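PDB 5JJP: nonribosomal peptide synthase from Streptomyces sp. MJ635-86F5, which adenylates aliphatic beta-amino acids, probably using ATP, as a member of the ANL family of adenylating enzymes. Local coordinates for residues V88-A93 against G141-L146. Numbering follows the deposited sequence.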
loop_
_atom_site.group_PDB
_atom_site.type_symbol
_atom_site.label_atom_id
_atom_site.label_comp_id
_atom_site.label_asym_id
_atom_site.label_seq_id
_atom_site.Cartn_x
_atom_site.Cartn_y
_atom_site.Cartn_z
ATOM N N VAL A 88 14.547 3.350 8.090
ATOM C CA VAL A 88 14.531 3.203 6.632
ATOM C C VAL A 88 14.660 1.722 6.367
ATOM O O VAL A 88 15.639 1.119 6.776
ATOM C CB VAL A 88 15.685 3.931 5.943
ATOM C CG1 VAL A 88 15.604 3.768 4.449
ATOM C CG2 VAL A 88 15.637 5.401 6.281
ATOM N N LEU A 89 13.670 1.145 5.708
ATOM C CA LEU A 89 13.664 -0.265 5.394
ATOM C C LEU A 89 13.887 -0.466 3.859
ATOM O O LEU A 89 13.020 -0.151 3.042
ATOM C CB LEU A 89 12.338 -0.858 5.847
ATOM C CG LEU A 89 12.092 -2.323 5.644
ATOM C CD1 LEU A 89 13.180 -3.118 6.326
ATOM C CD2 LEU A 89 10.750 -2.720 6.190
ATOM N N GLU A 90 15.080 -0.930 3.502
ATOM C CA GLU A 90 15.475 -1.012 2.093
ATOM C C GLU A 90 15.630 -2.449 1.618
ATOM O O GLU A 90 16.519 -3.162 2.079
ATOM C CB GLU A 90 16.772 -0.267 1.867
ATOM C CG GLU A 90 17.267 -0.278 0.429
ATOM C CD GLU A 90 18.302 0.839 0.191
ATOM O OE1 GLU A 90 17.925 2.045 0.291
ATOM O OE2 GLU A 90 19.494 0.517 -0.118
ATOM N N SER A 91 14.762 -2.847 0.719
ATOM C CA SER A 91 14.764 -4.202 0.233
ATOM C C SER A 91 13.803 -4.355 -0.913
ATOM O O SER A 91 12.791 -3.652 -0.988
ATOM C CB SER A 91 14.394 -5.178 1.371
ATOM O OG SER A 91 14.113 -6.502 0.924
ATOM N N PRO A 92 14.132 -5.261 -1.857
ATOM C CA PRO A 92 13.037 -5.636 -2.715
ATOM C C PRO A 92 11.951 -6.309 -1.865
ATOM O O PRO A 92 12.231 -6.809 -0.797
ATOM C CB PRO A 92 13.677 -6.594 -3.724
ATOM C CG PRO A 92 14.872 -7.135 -3.022
ATOM C CD PRO A 92 15.341 -6.059 -2.114
ATOM N N ALA A 93 10.721 -6.294 -2.371
ATOM C CA ALA A 93 9.598 -6.996 -1.740
ATOM C C ALA A 93 9.833 -8.516 -1.692
ATOM O O ALA A 93 9.785 -9.172 -2.700
ATOM C CB ALA A 93 8.315 -6.700 -2.492
ATOM N N GLY A 141 22.003 -6.596 0.983
ATOM C CA GLY A 141 22.075 -5.156 0.687
ATOM C C GLY A 141 23.494 -4.657 0.728
ATOM O O GLY A 141 24.283 -5.138 1.529
ATOM N N SER A 142 23.834 -3.711 -0.127
ATOM C CA SER A 142 25.160 -3.127 -0.054
ATOM C C SER A 142 25.061 -1.669 -0.373
ATOM O O SER A 142 25.799 -1.135 -1.188
ATOM C CB SER A 142 26.132 -3.836 -1.002
ATOM O OG SER A 142 25.696 -3.655 -2.356
ATOM N N ARG A 143 24.156 -1.005 0.320
ATOM C CA ARG A 143 23.956 0.403 0.023
ATOM C C ARG A 143 25.216 1.210 0.397
ATOM O O ARG A 143 25.715 1.108 1.508
ATOM C CB ARG A 143 22.707 0.907 0.767
ATOM C CG ARG A 143 22.573 2.438 0.826
ATOM C CD ARG A 143 22.262 3.028 -0.553
ATOM N NE ARG A 143 20.866 2.857 -0.910
ATOM C CZ ARG A 143 20.295 3.409 -1.965
ATOM N NH1 ARG A 143 20.991 4.199 -2.788
ATOM N NH2 ARG A 143 19.015 3.189 -2.197
ATOM N N GLU A 144 25.640 2.075 -0.505
ATOM C CA GLU A 144 26.694 3.061 -0.289
ATOM C C GLU A 144 26.130 4.480 -0.149
ATOM O O GLU A 144 25.032 4.778 -0.632
ATOM C CB GLU A 144 27.591 3.221 -1.552
ATOM C CG GLU A 144 28.556 2.136 -2.016
ATOM C CD GLU A 144 29.068 2.395 -3.464
ATOM O OE1 GLU A 144 28.489 3.228 -4.206
ATOM O OE2 GLU A 144 30.073 1.741 -3.866
ATOM N N GLY A 145 26.939 5.363 0.437
ATOM C CA GLY A 145 26.578 6.798 0.619
ATOM C C GLY A 145 25.907 7.129 1.957
ATOM O O GLY A 145 25.387 8.231 2.144
ATOM N N LEU A 146 25.881 6.177 2.877
ATOM C CA LEU A 146 25.192 6.441 4.141
ATOM C C LEU A 146 25.969 7.346 5.117
ATOM O O LEU A 146 27.203 7.270 5.200
ATOM C CB LEU A 146 24.874 5.172 4.877
ATOM C CG LEU A 146 23.866 4.291 4.153
ATOM C CD1 LEU A 146 23.947 2.900 4.715
ATOM C CD2 LEU A 146 22.438 4.804 4.228
#
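Glu90 and Arg143 join two segments of an AMP-binding (ANL-type) fold through a partly buried salt bridge: the end of strand 87-90, in a mixed sheet, and the loop that follows the adjacent parallel strand 134-138. Along 88-93, Val88 bonds through its backbone to Leu134 and Leu136 of that neighbouring strand, Leu89 to Ile112 and Thr114 on the other side. Glu90, its backbone also bonded to Leu136, carries the cross-contact. With CG anti to the backbone N (chi1 -179°) and the chain extended beyond it, the carboxylate reaches the guanidinium edge of Arg143, whose own chain bends at chi2 and chi3 and meets Glu90 nearly at a right angle. The planes stand 62° apart, so the groups do not meet as a flat, coplanar pair; a second bond, Arg143 NH2 to Glu90 OE1 at 2.9 Å, is doubtful because the place of OE1 is less sure. Arg143 NH2 also donates to Thr118 O, while Phe135 and Leu123 touch both side chains. Past the strand, Ser91 OG donates to Pro92 O at 2.6 Å. In the firmer half of the bridge, Arg143 NE gives its hydrogen to the syn lone pair of Glu90 OE2, with OE2, 2.8 Å from NE, lying 23° out of the guanidinium plane.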